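Local structure of putative uncharacterized protein PH0242 (Pyrococcus horikoshii, 3VU1) at residues I89-W94 against L216-P221; I125-A130 against L200-Y205; A140-K145 against I155-G160; V170-N175 against V193-P198. The protein is the C-terminal globular domain of an archaeal AglB protein of the oligosaccharyltransferase family, a largely beta-stranded domain with a bound calcium ion. All coordinates share one frame; numbering follows the deposited sequence.

Interaction 1 (I89-W94 against L216-P221)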
loop_
_atom_site.group_PDB
_atom_site.type_symbol
_atom_site.label_atom_id
_atom_site.label_comp_id
_atom_site.label_asym_id
_atom_site.label_seq_id
_atom_site.Cartn_x
_atom_site.Cartn_y
_atom_site.Cartn_z
ATOM N N ILE A 89 -0.214 -6.526 6.861
ATOM C CA ILE A 89 0.321 -7.591 6.042
ATOM C C ILE A 89 0.469 -8.813 6.919
ATOM O O ILE A 89 0.970 -8.740 8.050
ATOM C CB ILE A 89 1.639 -7.175 5.404
ATOM C CG1 ILE A 89 1.362 -6.077 4.374
ATOM C CG2 ILE A 89 2.357 -8.370 4.803
ATOM C CD1 ILE A 89 0.665 -6.520 3.094
ATOM N N TYR A 90 0.002 -9.931 6.396
ATOM C CA TYR A 90 -0.086 -11.153 7.154
ATOM C C TYR A 90 0.705 -12.228 6.428
ATOM O O TYR A 90 0.299 -12.691 5.363
ATOM C CB TYR A 90 -1.566 -11.527 7.273
ATOM C CG TYR A 90 -1.869 -12.712 8.165
ATOM C CD1 TYR A 90 -1.081 -12.985 9.287
ATOM C CD2 TYR A 90 -2.964 -13.544 7.905
ATOM C CE1 TYR A 90 -1.356 -14.057 10.102
ATOM C CE2 TYR A 90 -3.255 -14.618 8.725
ATOM C CZ TYR A 90 -2.448 -14.867 9.825
ATOM O OH TYR A 90 -2.693 -15.943 10.651
ATOM N N LEU A 91 1.832 -12.643 6.999
ATOM C CA LEU A 91 2.670 -13.652 6.341
ATOM C C LEU A 91 1.949 -14.928 5.928
ATOM O O LEU A 91 2.322 -15.569 4.950
ATOM C CB LEU A 91 3.889 -13.977 7.179
ATOM C CG LEU A 91 5.059 -13.013 6.926
ATOM C CD1 LEU A 91 4.763 -11.598 7.428
ATOM C CD2 LEU A 91 6.291 -13.581 7.594
ATOM N N ASN A 92 0.884 -15.283 6.634
ATOM C CA ASN A 92 0.152 -16.506 6.310
ATOM C C ASN A 92 -0.701 -16.408 5.064
ATOM O O ASN A 92 -1.196 -17.432 4.582
ATOM C CB ASN A 92 -0.675 -16.931 7.498
ATOM C CG ASN A 92 0.198 -17.394 8.644
ATOM O OD1 ASN A 92 1.303 -17.883 8.407
ATOM N ND2 ASN A 92 -0.271 -17.218 9.898
ATOM N N ASP A 93 -0.837 -15.202 4.509
ATOM C CA ASP A 93 -1.573 -15.068 3.253
ATOM C C ASP A 93 -0.918 -15.752 2.046
ATOM O O ASP A 93 -1.551 -15.874 0.988
ATOM C CB ASP A 93 -2.020 -13.629 2.961
ATOM C CG ASP A 93 -3.158 -13.170 3.888
ATOM O OD1 ASP A 93 -4.057 -14.009 4.211
ATOM O OD2 ASP A 93 -3.144 -11.978 4.308
ATOM N N TRP A 94 0.309 -16.244 2.196
ATOM C CA TRP A 94 0.859 -17.102 1.143
ATOM C C TRP A 94 -0.179 -18.167 0.833
ATOM O O TRP A 94 -0.383 -18.536 -0.331
ATOM C CB TRP A 94 2.231 -17.703 1.524
ATOM C CG TRP A 94 2.121 -18.706 2.652
ATOM C CD1 TRP A 94 2.281 -18.477 4.028
ATOM C CD2 TRP A 94 1.722 -20.117 2.547
ATOM N NE1 TRP A 94 2.037 -19.624 4.744
ATOM C CE2 TRP A 94 1.698 -20.642 3.928
ATOM C CE3 TRP A 94 1.395 -20.968 1.489
ATOM C CZ2 TRP A 94 1.366 -21.964 4.211
ATOM C CZ3 TRP A 94 1.057 -22.300 1.788
ATOM C CH2 TRP A 94 1.037 -22.781 3.126
ATOM N N LEU A 216 6.725 -6.885 1.075
ATOM C CA LEU A 216 6.314 -6.388 2.384
ATOM C C LEU A 216 6.139 -7.480 3.438
ATOM O O LEU A 216 6.268 -7.201 4.625
ATOM C CB LEU A 216 5.018 -5.580 2.284
ATOM C CG LEU A 216 4.995 -4.296 1.425
ATOM C CD1 LEU A 216 3.563 -3.807 1.248
ATOM C CD2 LEU A 216 5.880 -3.181 1.970
ATOM N N ALA A 217 5.818 -8.703 3.013
ATOM C CA ALA A 217 5.703 -9.838 3.942
ATOM C C ALA A 217 7.077 -10.328 4.424
ATOM O O ALA A 217 7.233 -10.714 5.578
ATOM C CB ALA A 217 4.938 -10.993 3.304
ATOM N N PHE A 218 8.064 -10.305 3.533
ATOM C CA PHE A 218 9.301 -10.988 3.792
ATOM C C PHE A 218 10.505 -10.083 3.696
ATOM O O PHE A 218 11.602 -10.576 3.615
ATOM C CB PHE A 218 9.436 -12.157 2.824
ATOM C CG PHE A 218 8.212 -13.033 2.776
ATOM C CD1 PHE A 218 7.485 -13.175 1.599
ATOM C CD2 PHE A 218 7.759 -13.700 3.929
ATOM C CE1 PHE A 218 6.332 -13.970 1.563
ATOM C CE2 PHE A 218 6.611 -14.499 3.895
ATOM C CZ PHE A 218 5.889 -14.626 2.712
ATOM N N GLY A 219 10.314 -8.766 3.727
ATOM C CA GLY A 219 11.389 -7.819 3.406
ATOM C C GLY A 219 12.320 -8.277 2.281
ATOM O O GLY A 219 13.522 -8.424 2.500
ATOM N N ILE A 220 11.769 -8.548 1.095
ATOM C CA ILE A 220 12.573 -8.801 -0.104
ATOM C C ILE A 220 12.605 -7.512 -0.937
ATOM O O ILE A 220 11.598 -7.103 -1.510
ATOM C CB ILE A 220 11.984 -9.924 -0.994
ATOM C CG1 ILE A 220 11.712 -11.207 -0.218
ATOM C CG2 ILE A 220 12.868 -10.205 -2.199
ATOM C CD1 ILE A 220 12.851 -11.723 0.619
ATOM N N PRO A 221 13.764 -6.859 -1.030
ATOM C CA PRO A 221 13.714 -5.606 -1.778
ATOM C C PRO A 221 13.885 -5.795 -3.294
ATOM O O PRO A 221 14.704 -5.139 -3.897
ATOM C CB PRO A 221 14.891 -4.813 -1.189
ATOM C CG PRO A 221 15.865 -5.860 -0.753
ATOM C CD PRO A 221 15.111 -7.144 -0.505
#
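I89 and L91 reach from the end of strand 86-90 and the 3-10 turn after it toward the C-terminal end of helix 212-218, where A217 offers a low place between L216 and F218. The side chains meet by apolar packing, with the A217 carbonyl oxygen lying among the carbons of L91. The short side chain of A217 leaves a shallow hollow, its methyl forming the floor, and two branched side chains settle around it. I89 lays CG2 over the helix backbone, 3.8 Å from A217 CA. Its first torsion (chi1 -68°) sets CG2 anti to the backbone N and turns CG1 to the other side, where it lies 4.2 Å from L216 CB. L91 fills the part of the groove between A217 and F218. Its CG stands 4.1 Å from A217 CB and 3.7 Å from F218 CE2, and its CD1 and CD2 spread around A217 O. The L91 and F218 side chains run past one another, pointing opposite ways. F218 builds the wall of the groove, for A217 CB rests 3.6 Å above the centre of one face of its ring. Alanine suits this position because its short side chain leaves the helix surface low enough for both branched neighbours. G219, with a positive phi that suits glycine, is the first residue to leave helical angles. W94 turns its indole away to I125 and L127, and L216 O accepts a hydrogen bond from Y248 OH of the adjoining strand. The arrangement is characteristic of an alpha/beta layer, with aliphatic side chains from a strand and its trailing 3-10 turn packed on the C-terminal end of a helix.

Interaction 2 (I125-A130 against L200-Y205)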
loop_
_atom_site.group_PDB
_atom_site.type_symbol
_atom_site.label_atom_id
_atom_site.label_comp_id
_atom_site.label_asym_id
_atom_site.label_seq_id
_atom_site.Cartn_x
_atom_site.Cartn_y
_atom_site.Cartn_z
ATOM N N ILE A 125 3.011 -19.349 -4.204
ATOM C CA ILE A 125 3.947 -19.106 -3.106
ATOM C C ILE A 125 4.000 -20.294 -2.141
ATOM O O ILE A 125 2.996 -20.742 -1.632
ATOM C CB ILE A 125 3.619 -17.820 -2.295
ATOM C CG1 ILE A 125 3.366 -16.649 -3.221
ATOM C CG2 ILE A 125 4.772 -17.467 -1.350
ATOM C CD1 ILE A 125 3.470 -15.312 -2.534
ATOM N N LEU A 126 5.201 -20.773 -1.892
ATOM C CA LEU A 126 5.447 -21.800 -0.928
ATOM C C LEU A 126 6.586 -21.306 -0.034
ATOM O O LEU A 126 7.514 -20.628 -0.507
ATOM C CB LEU A 126 5.874 -23.044 -1.657
ATOM C CG LEU A 126 5.366 -24.392 -1.181
ATOM C CD1 LEU A 126 3.896 -24.356 -0.787
ATOM C CD2 LEU A 126 5.570 -25.332 -2.355
ATOM N N LEU A 127 6.493 -21.626 1.258
ATOM C CA LEU A 127 7.477 -21.202 2.241
ATOM C C LEU A 127 8.280 -22.376 2.781
ATOM O O LEU A 127 7.747 -23.472 3.051
ATOM C CB LEU A 127 6.820 -20.456 3.393
ATOM C CG LEU A 127 6.236 -19.120 2.992
ATOM C CD1 LEU A 127 5.779 -18.389 4.240
ATOM C CD2 LEU A 127 7.230 -18.277 2.187
ATOM N N THR A 128 9.576 -22.154 2.935
ATOM C CA THR A 128 10.398 -23.151 3.576
ATOM C C THR A 128 11.093 -22.536 4.778
ATOM O O THR A 128 11.346 -21.337 4.808
ATOM C CB THR A 128 11.377 -23.816 2.588
ATOM O OG1 THR A 128 12.211 -22.821 1.988
ATOM C CG2 THR A 128 10.609 -24.606 1.500
ATOM N N GLN A 129 11.347 -23.365 5.784
ATOM C CA GLN A 129 11.924 -22.933 7.053
ATOM C C GLN A 129 13.385 -23.291 6.988
ATOM O O GLN A 129 13.731 -24.384 6.564
ATOM C CB GLN A 129 11.246 -23.687 8.199
ATOM C CG GLN A 129 10.839 -22.834 9.395
ATOM C CD GLN A 129 10.082 -21.563 9.006
ATOM O OE1 GLN A 129 9.071 -21.622 8.296
ATOM N NE2 GLN A 129 10.571 -20.402 9.474
ATOM N N ALA A 130 14.238 -22.351 7.356
ATOM C CA ALA A 130 15.680 -22.574 7.437
ATOM C C ALA A 130 15.967 -23.557 8.552
ATOM O O ALA A 130 15.542 -23.341 9.670
ATOM C CB ALA A 130 16.388 -21.269 7.728
ATOM N N LEU A 200 13.791 -17.794 6.137
ATOM C CA LEU A 200 12.798 -18.297 5.180
ATOM C C LEU A 200 13.398 -18.513 3.810
ATOM O O LEU A 200 14.242 -17.739 3.366
ATOM C CB LEU A 200 11.611 -17.344 5.026
ATOM C CG LEU A 200 10.552 -17.289 6.116
ATOM C CD1 LEU A 200 9.578 -16.190 5.767
ATOM C CD2 LEU A 200 9.789 -18.585 6.300
ATOM N N GLY A 201 12.942 -19.573 3.152
ATOM C CA GLY A 201 13.134 -19.752 1.718
ATOM C C GLY A 201 11.795 -19.632 1.004
ATOM O O GLY A 201 10.900 -20.474 1.193
ATOM N N VAL A 202 11.647 -18.571 0.209
ATOM C CA VAL A 202 10.420 -18.308 -0.521
ATOM C C VAL A 202 10.548 -18.905 -1.912
ATOM O O VAL A 202 11.519 -18.640 -2.631
ATOM C CB VAL A 202 10.163 -16.802 -0.654
ATOM C CG1 VAL A 202 8.809 -16.529 -1.312
ATOM C CG2 VAL A 202 10.267 -16.136 0.708
ATOM N N LEU A 203 9.574 -19.730 -2.272
ATOM C CA LEU A 203 9.456 -20.265 -3.621
ATOM C C LEU A 203 8.245 -19.609 -4.308
ATOM O O LEU A 203 7.086 -19.884 -3.950
ATOM C CB LEU A 203 9.255 -21.774 -3.536
ATOM C CG LEU A 203 9.309 -22.593 -4.811
ATOM C CD1 LEU A 203 10.737 -22.638 -5.309
ATOM C CD2 LEU A 203 8.789 -24.013 -4.566
ATOM N N ALA A 204 8.501 -18.735 -5.272
ATOM C CA ALA A 204 7.429 -17.978 -5.914
ATOM C C ALA A 204 7.322 -18.263 -7.406
ATOM O O ALA A 204 8.315 -18.332 -8.118
ATOM C CB ALA A 204 7.609 -16.483 -5.673
ATOM N N TYR A 205 6.097 -18.422 -7.873
ATOM C CA TYR A 205 5.832 -18.585 -9.283
ATOM C C TYR A 205 6.230 -17.289 -9.978
ATOM O O TYR A 205 6.086 -16.194 -9.418
ATOM C CB TYR A 205 4.358 -18.914 -9.472
ATOM C CG TYR A 205 3.945 -19.146 -10.886
ATOM C CD1 TYR A 205 4.462 -20.208 -11.616
ATOM C CD2 TYR A 205 3.019 -18.312 -11.503
ATOM C CE1 TYR A 205 4.074 -20.436 -12.922
ATOM C CE2 TYR A 205 2.622 -18.530 -12.812
ATOM C CZ TYR A 205 3.152 -19.600 -13.509
ATOM O OH TYR A 205 2.766 -19.840 -14.804
#
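Residues I125-Q129 run antiparallel to L200-A204, the strand axes approaching to 4.6 Å at 159°, with hydrogen-bonded pairs at L126-L203 and T128-G201 and non-hydrogen-bonded pairs between and beyond them. L126 and L203 exchange two backbone bonds, both 2.9 Å, from L126 N to L203 O and from L203 N to L126 O. At the second pair the side chain joins in. The chi1 of T128 (58°) sets OG1 between its own backbone N and carbonyl carbon, and from there the hydroxyl gives a 2.8 Å bond to G201 O, which also accepts T128 N. Glycine fits opposite the threonine because OG1 comes down against G201 CA, where no side chain intervenes. These are two central strands of the mixed sheet of the Insert domain; one face meets strand 142-148 of the same curled sheet, the other helix 212-218 and W94. On the first, L126 and L203 lie alongside each other, CB to CB 4.1 Å, and pack on I142; T128 reaches both I142 and I144. From the other face I125, L127 and L200 project toward the helix, and I125 and L127 also touch W94. V202 sits between I125 and L127: its CG2 lies 4.0 Å from L127 CD2 and its CG1 approaches I125 CG2, so that the beta-branched valine puts one methyl against each neighbour. At the exposed end, Q129 bends at chi2 and lays its amide beside L200, OE1 and NE2 each 3.7 Å from L200 CD2.

Interaction 3 (A140-K145 against I155-G160)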
loop_
_atom_site.group_PDB
_atom_site.type_symbol
_atom_site.label_atom_id
_atom_site.label_comp_id
_atom_site.label_asym_id
_atom_site.label_seq_id
_atom_site.Cartn_x
_atom_site.Cartn_y
_atom_site.Cartn_z
ATOM N N ALA A 140 5.018 -30.262 2.196
ATOM C CA ALA A 140 5.125 -30.219 0.727
ATOM C C ALA A 140 6.263 -31.085 0.205
ATOM O O ALA A 140 6.472 -31.154 -0.998
ATOM C CB ALA A 140 5.307 -28.787 0.249
ATOM N N ARG A 141 7.003 -31.727 1.118
ATOM C CA ARG A 141 8.155 -32.599 0.794
ATOM C C ARG A 141 9.218 -31.856 0.019
ATOM O O ARG A 141 9.696 -32.336 -1.010
ATOM C CB ARG A 141 7.727 -33.863 0.032
ATOM C CG ARG A 141 6.918 -34.840 0.877
ATOM C CD ARG A 141 6.470 -36.048 0.074
ATOM N NE ARG A 141 5.270 -36.650 0.660
ATOM C CZ ARG A 141 4.032 -36.520 0.176
ATOM N NH1 ARG A 141 3.797 -35.815 -0.929
ATOM N NH2 ARG A 141 3.019 -37.112 0.799
ATOM N N ILE A 142 9.577 -30.677 0.519
ATOM C CA ILE A 142 10.521 -29.813 -0.176
ATOM C C ILE A 142 11.775 -29.603 0.642
ATOM O O ILE A 142 11.700 -29.391 1.863
ATOM C CB ILE A 142 9.890 -28.436 -0.555
ATOM C CG1 ILE A 142 8.798 -28.633 -1.609
ATOM C CG2 ILE A 142 10.947 -27.475 -1.075
ATOM C CD1 ILE A 142 8.506 -27.420 -2.453
ATOM N N VAL A 143 12.919 -29.660 -0.040
ATOM C CA VAL A 143 14.203 -29.320 0.566
ATOM C C VAL A 143 14.978 -28.469 -0.409
ATOM O O VAL A 143 15.305 -28.929 -1.505
ATOM C CB VAL A 143 15.063 -30.557 0.943
ATOM C CG1 VAL A 143 16.419 -30.114 1.477
ATOM C CG2 VAL A 143 14.371 -31.424 1.983
ATOM N N ILE A 144 15.267 -27.233 -0.013
ATOM C CA ILE A 144 16.096 -26.352 -0.825
ATOM C C ILE A 144 17.493 -26.273 -0.209
ATOM O O ILE A 144 17.644 -26.061 1.005
ATOM C CB ILE A 144 15.502 -24.936 -0.938
ATOM C CG1 ILE A 144 14.094 -24.975 -1.548
ATOM C CG2 ILE A 144 16.405 -24.047 -1.774
ATOM C CD1 ILE A 144 13.267 -23.753 -1.186
ATOM N N LYS A 145 18.508 -26.457 -1.048
ATOM C CA LYS A 145 19.901 -26.414 -0.599
ATOM C C LYS A 145 20.817 -25.799 -1.645
ATOM O O LYS A 145 20.492 -25.780 -2.837
ATOM C CB LYS A 145 20.396 -27.811 -0.192
ATOM C CG LYS A 145 20.471 -28.820 -1.318
ATOM C CD LYS A 145 19.875 -30.157 -0.893
ATOM C CE LYS A 145 20.774 -30.972 0.030
ATOM N NZ LYS A 145 19.997 -32.065 0.694
ATOM N N ILE A 155 21.291 -23.479 -7.003
ATOM C CA ILE A 155 20.248 -23.789 -6.053
ATOM C C ILE A 155 19.540 -25.044 -6.515
ATOM O O ILE A 155 19.162 -25.154 -7.667
ATOM C CB ILE A 155 19.288 -22.595 -5.814
ATOM C CG1 ILE A 155 20.057 -21.375 -5.285
ATOM C CG2 ILE A 155 18.145 -22.961 -4.861
ATOM C CD1 ILE A 155 20.736 -21.584 -3.952
ATOM N N ALA A 156 19.397 -26.005 -5.613
ATOM C CA ALA A 156 18.632 -27.204 -5.908
ATOM C C ALA A 156 17.363 -27.258 -5.056
ATOM O O ALA A 156 17.419 -27.190 -3.829
ATOM C CB ALA A 156 19.479 -28.449 -5.685
ATOM N N VAL A 157 16.220 -27.385 -5.720
ATOM C CA VAL A 157 14.954 -27.560 -5.038
ATOM C C VAL A 157 14.533 -28.985 -5.304
ATOM O O VAL A 157 14.310 -29.361 -6.450
ATOM C CB VAL A 157 13.880 -26.580 -5.563
ATOM C CG1 VAL A 157 12.545 -26.801 -4.854
ATOM C CG2 VAL A 157 14.339 -25.131 -5.410
ATOM N N ASN A 158 14.454 -29.781 -4.239
ATOM C CA ASN A 158 14.014 -31.175 -4.334
ATOM C C ASN A 158 12.589 -31.285 -3.875
ATOM O O ASN A 158 12.243 -30.866 -2.753
ATOM C CB ASN A 158 14.894 -32.102 -3.492
ATOM C CG ASN A 158 16.367 -31.974 -3.831
ATOM O OD1 ASN A 158 17.188 -31.704 -2.959
ATOM N ND2 ASN A 158 16.708 -32.144 -5.102
ATOM N N ILE A 159 11.762 -31.830 -4.758
ATOM C CA ILE A 159 10.345 -32.006 -4.493
ATOM C C ILE A 159 10.068 -33.467 -4.738
ATOM O O ILE A 159 9.943 -33.895 -5.889
ATOM C CB ILE A 159 9.487 -31.140 -5.441
ATOM C CG1 ILE A 159 10.041 -29.707 -5.496
ATOM C CG2 ILE A 159 8.018 -31.178 -5.019
ATOM C CD1 ILE A 159 9.266 -28.758 -6.387
ATOM N N GLY A 160 9.993 -34.240 -3.659
ATOM C CA GLY A 160 10.014 -35.702 -3.770
ATOM C C GLY A 160 11.313 -36.155 -4.430
ATOM O O GLY A 160 12.404 -35.661 -4.109
#
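I144 packs between I155 and V157 on the tight side of this strand pair, its CG2 3.7 Å from I155 CG2 and its CG1 3.9 Å from V157 CG2. Both branches are used because chi1 (-58°) sets CG1 beside the backbone N and CG2 anti to it. I142 does the same two residues along, at the next pair on this face, with CG2 toward V157 CG1 and CD1 4.1 Å from I159 CG1. Beta-branched residues suit this face, since they fill the space close to the strands, and T128, V194, L196 and F190 also pack on it. The other face is looser toward V143, K145 and N158, although A156 is buried. The lysine chain, bent at chi2 and chi3, crosses N158 with K145 CD 3.7 Å from N158 OD1. The amide of N158 is turned to a partner outside the pair, for ND2 bonds to E163 OE2. Backbone bonds join the two strands: V143 and N158 exchange two of 3.0 Å between N and O, K145 and A156 two more. At the solvent end, R141 O takes a longer bond of 3.3 Å from G160 N, where glycine accommodates a positive phi, and the R141 side chain leads away from the strand. R141 and I142 together face N137 on the next strand, making a G1 beta bulge. The whole is an antiparallel beta hairpin, strands 142-148 and 153-159, with one apolar and one more polar face.

Interaction 4 (V170-N175 against V193-P198)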
loop_
_atom_site.group_PDB
_atom_site.type_symbol
_atom_site.label_atom_id
_atom_site.label_comp_id
_atom_site.label_asym_id
_atom_site.label_seq_id
_atom_site.Cartn_x
_atom_site.Cartn_y
_atom_site.Cartn_z
ATOM N N VAL A 170 17.728 -15.551 -5.273
ATOM C CA VAL A 170 18.384 -14.388 -4.712
ATOM C C VAL A 170 18.500 -14.519 -3.213
ATOM O O VAL A 170 17.502 -14.628 -2.498
ATOM C CB VAL A 170 17.706 -13.044 -5.080
ATOM C CG1 VAL A 170 18.617 -11.887 -4.714
ATOM C CG2 VAL A 170 17.349 -12.962 -6.563
ATOM N N ALA A 171 19.741 -14.501 -2.743
ATOM C CA ALA A 171 20.026 -14.593 -1.322
ATOM C C ALA A 171 20.054 -13.216 -0.633
ATOM O O ALA A 171 20.659 -12.270 -1.139
ATOM C CB ALA A 171 21.340 -15.327 -1.120
ATOM N N PHE A 172 19.401 -13.120 0.519
ATOM C CA PHE A 172 19.480 -11.933 1.370
ATOM C C PHE A 172 19.884 -12.247 2.811
ATOM O O PHE A 172 19.555 -13.325 3.324
ATOM C CB PHE A 172 18.151 -11.209 1.376
ATOM C CG PHE A 172 17.769 -10.653 0.046
ATOM C CD1 PHE A 172 18.223 -9.404 -0.348
ATOM C CD2 PHE A 172 16.947 -11.380 -0.812
ATOM C CE1 PHE A 172 17.866 -8.892 -1.585
ATOM C CE2 PHE A 172 16.594 -10.879 -2.048
ATOM C CZ PHE A 172 17.051 -9.630 -2.442
ATOM N N PRO A 173 20.614 -11.315 3.470
ATOM C CA PRO A 173 21.217 -10.098 2.910
ATOM C C PRO A 173 22.305 -10.365 1.846
ATOM O O PRO A 173 23.017 -11.388 1.895
ATOM C CB PRO A 173 21.828 -9.413 4.140
ATOM C CG PRO A 173 21.961 -10.491 5.170
ATOM C CD PRO A 173 20.752 -11.341 4.939
ATOM N N GLY A 174 22.405 -9.445 0.885
ATOM C CA GLY A 174 23.355 -9.570 -0.205
ATOM C C GLY A 174 22.806 -9.087 -1.534
ATOM O O GLY A 174 23.439 -8.294 -2.226
ATOM N N ASN A 175 21.616 -9.549 -1.888
ATOM C CA ASN A 175 21.096 -9.390 -3.252
ATOM C C ASN A 175 21.935 -10.218 -4.238
ATOM O O ASN A 175 22.176 -9.833 -5.382
ATOM C CB ASN A 175 20.947 -7.907 -3.679
ATOM C CG ASN A 175 20.068 -7.736 -4.920
ATOM O OD1 ASN A 175 19.003 -8.367 -5.055
ATOM N ND2 ASN A 175 20.512 -6.881 -5.834
ATOM N N VAL A 193 10.985 -18.831 -8.950
ATOM C CA VAL A 193 12.083 -18.010 -8.473
ATOM C C VAL A 193 12.278 -18.388 -7.000
ATOM O O VAL A 193 11.287 -18.705 -6.330
ATOM C CB VAL A 193 11.737 -16.496 -8.634
ATOM C CG1 VAL A 193 12.688 -15.608 -7.837
ATOM C CG2 VAL A 193 11.742 -16.095 -10.105
ATOM N N VAL A 194 13.524 -18.385 -6.499
ATOM C CA VAL A 194 13.740 -18.662 -5.079
ATOM C C VAL A 194 14.342 -17.477 -4.402
ATOM O O VAL A 194 15.196 -16.833 -4.967
ATOM C CB VAL A 194 14.616 -19.885 -4.833
ATOM C CG1 VAL A 194 14.981 -19.989 -3.361
ATOM C CG2 VAL A 194 13.877 -21.137 -5.242
ATOM N N TYR A 195 13.858 -17.162 -3.208
ATOM C CA TYR A 195 14.488 -16.141 -2.374
ATOM C C TYR A 195 14.943 -16.771 -1.072
ATOM O O TYR A 195 14.125 -17.361 -0.343
ATOM C CB TYR A 195 13.538 -15.000 -2.063
ATOM C CG TYR A 195 13.113 -14.194 -3.263
ATOM C CD1 TYR A 195 14.029 -13.441 -3.997
ATOM C CD2 TYR A 195 11.768 -14.180 -3.669
ATOM C CE1 TYR A 195 13.616 -12.696 -5.095
ATOM C CE2 TYR A 195 11.352 -13.437 -4.751
ATOM C CZ TYR A 195 12.269 -12.694 -5.459
ATOM O OH TYR A 195 11.818 -11.961 -6.536
ATOM N N LEU A 196 16.246 -16.664 -0.796
ATOM C CA LEU A 196 16.823 -17.227 0.424
ATOM C C LEU A 196 17.101 -16.125 1.417
ATOM O O LEU A 196 17.852 -15.201 1.119
ATOM C CB LEU A 196 18.102 -18.014 0.114
ATOM C CG LEU A 196 17.899 -19.260 -0.759
ATOM C CD1 LEU A 196 19.178 -20.061 -0.893
ATOM C CD2 LEU A 196 16.766 -20.160 -0.275
ATOM N N THR A 197 16.474 -16.208 2.581
ATOM C CA THR A 197 16.743 -15.252 3.662
ATOM C C THR A 197 17.313 -16.036 4.853
ATOM O O THR A 197 17.315 -17.274 4.834
ATOM C CB THR A 197 15.491 -14.438 4.096
ATOM O OG1 THR A 197 14.630 -15.244 4.903
ATOM C CG2 THR A 197 14.706 -13.923 2.891
ATOM N N PRO A 198 17.794 -15.331 5.899
ATOM C CA PRO A 198 18.407 -16.099 6.970
ATOM C C PRO A 198 17.473 -17.151 7.551
ATOM O O PRO A 198 17.956 -18.178 8.022
ATOM C CB PRO A 198 18.739 -15.019 8.003
ATOM C CG PRO A 198 19.041 -13.827 7.152
ATOM C CD PRO A 198 17.936 -13.881 6.136
#
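Y195 lies alongside V170 and F172 on one face of a parallel strand pair, and its side chain can be followed outward. Its CB starts 4.0 Å from V170 O. With chi1 at -65° the ring is carried beside its own backbone N, so that CD1 comes to 3.9 Å from V170 CB and 4.1 Å from F172 CE2, and V170 O lies in the ring plane at that edge. Next, CE1 meets V170 CG2 at 4.0 Å. One face of the ring takes V193 CG1, offset toward the rim. The tip leaves the pair: OH donates to A209 O and also hydrogen-bonds with T222 OG1, so the buried phenol is satisfied. Tyrosine thus joins an apolar flank to a polar end. On the other face, A171 and L196 are paired, and the small alanine sits beside the leucine, which extends toward I155. Three backbone bonds link the two strands, from V170 N to V194 O, from L196 N to V170 O, and, at 2.7 Å, from F172 N to L196 O. Beyond the last of them both segments leave the strand, and there P173, behind a cis peptide bond, sets CD 3.7 Å from P198 CG. The pair 168-171 and 192-196 is the one parallel pairing in a sheet otherwise antiparallel: strand 176-179 flanks it beyond 168-171, strand 200-205 beyond 192-196, and I220 and P221, just after helix 212-218, rest against F172.

Interactions 2, 3 and 4 are three strand pairings of one sheet, whereas interaction 1 sets a helix against another sheet. Interaction 1 is buried and held by side-chain packing; its centre is about 13 Å, and that of interaction 3 about 32 Å, from the centre of the chain. Interactions 2 and 4 are partly buried and combine backbone bonds with packed side chains, while interaction 3 adds a more polar, partly exposed face. Strands 192-196 and 200-205 tie interaction 4 to interaction 2 by backbone bonds, V202 N to Y195 O and A204 O to V193 N. The sheet curls, bringing interaction 3 against both. W94 and F218 join strand 125-130 to the 3-10 segment 91-94 and helix 212-218.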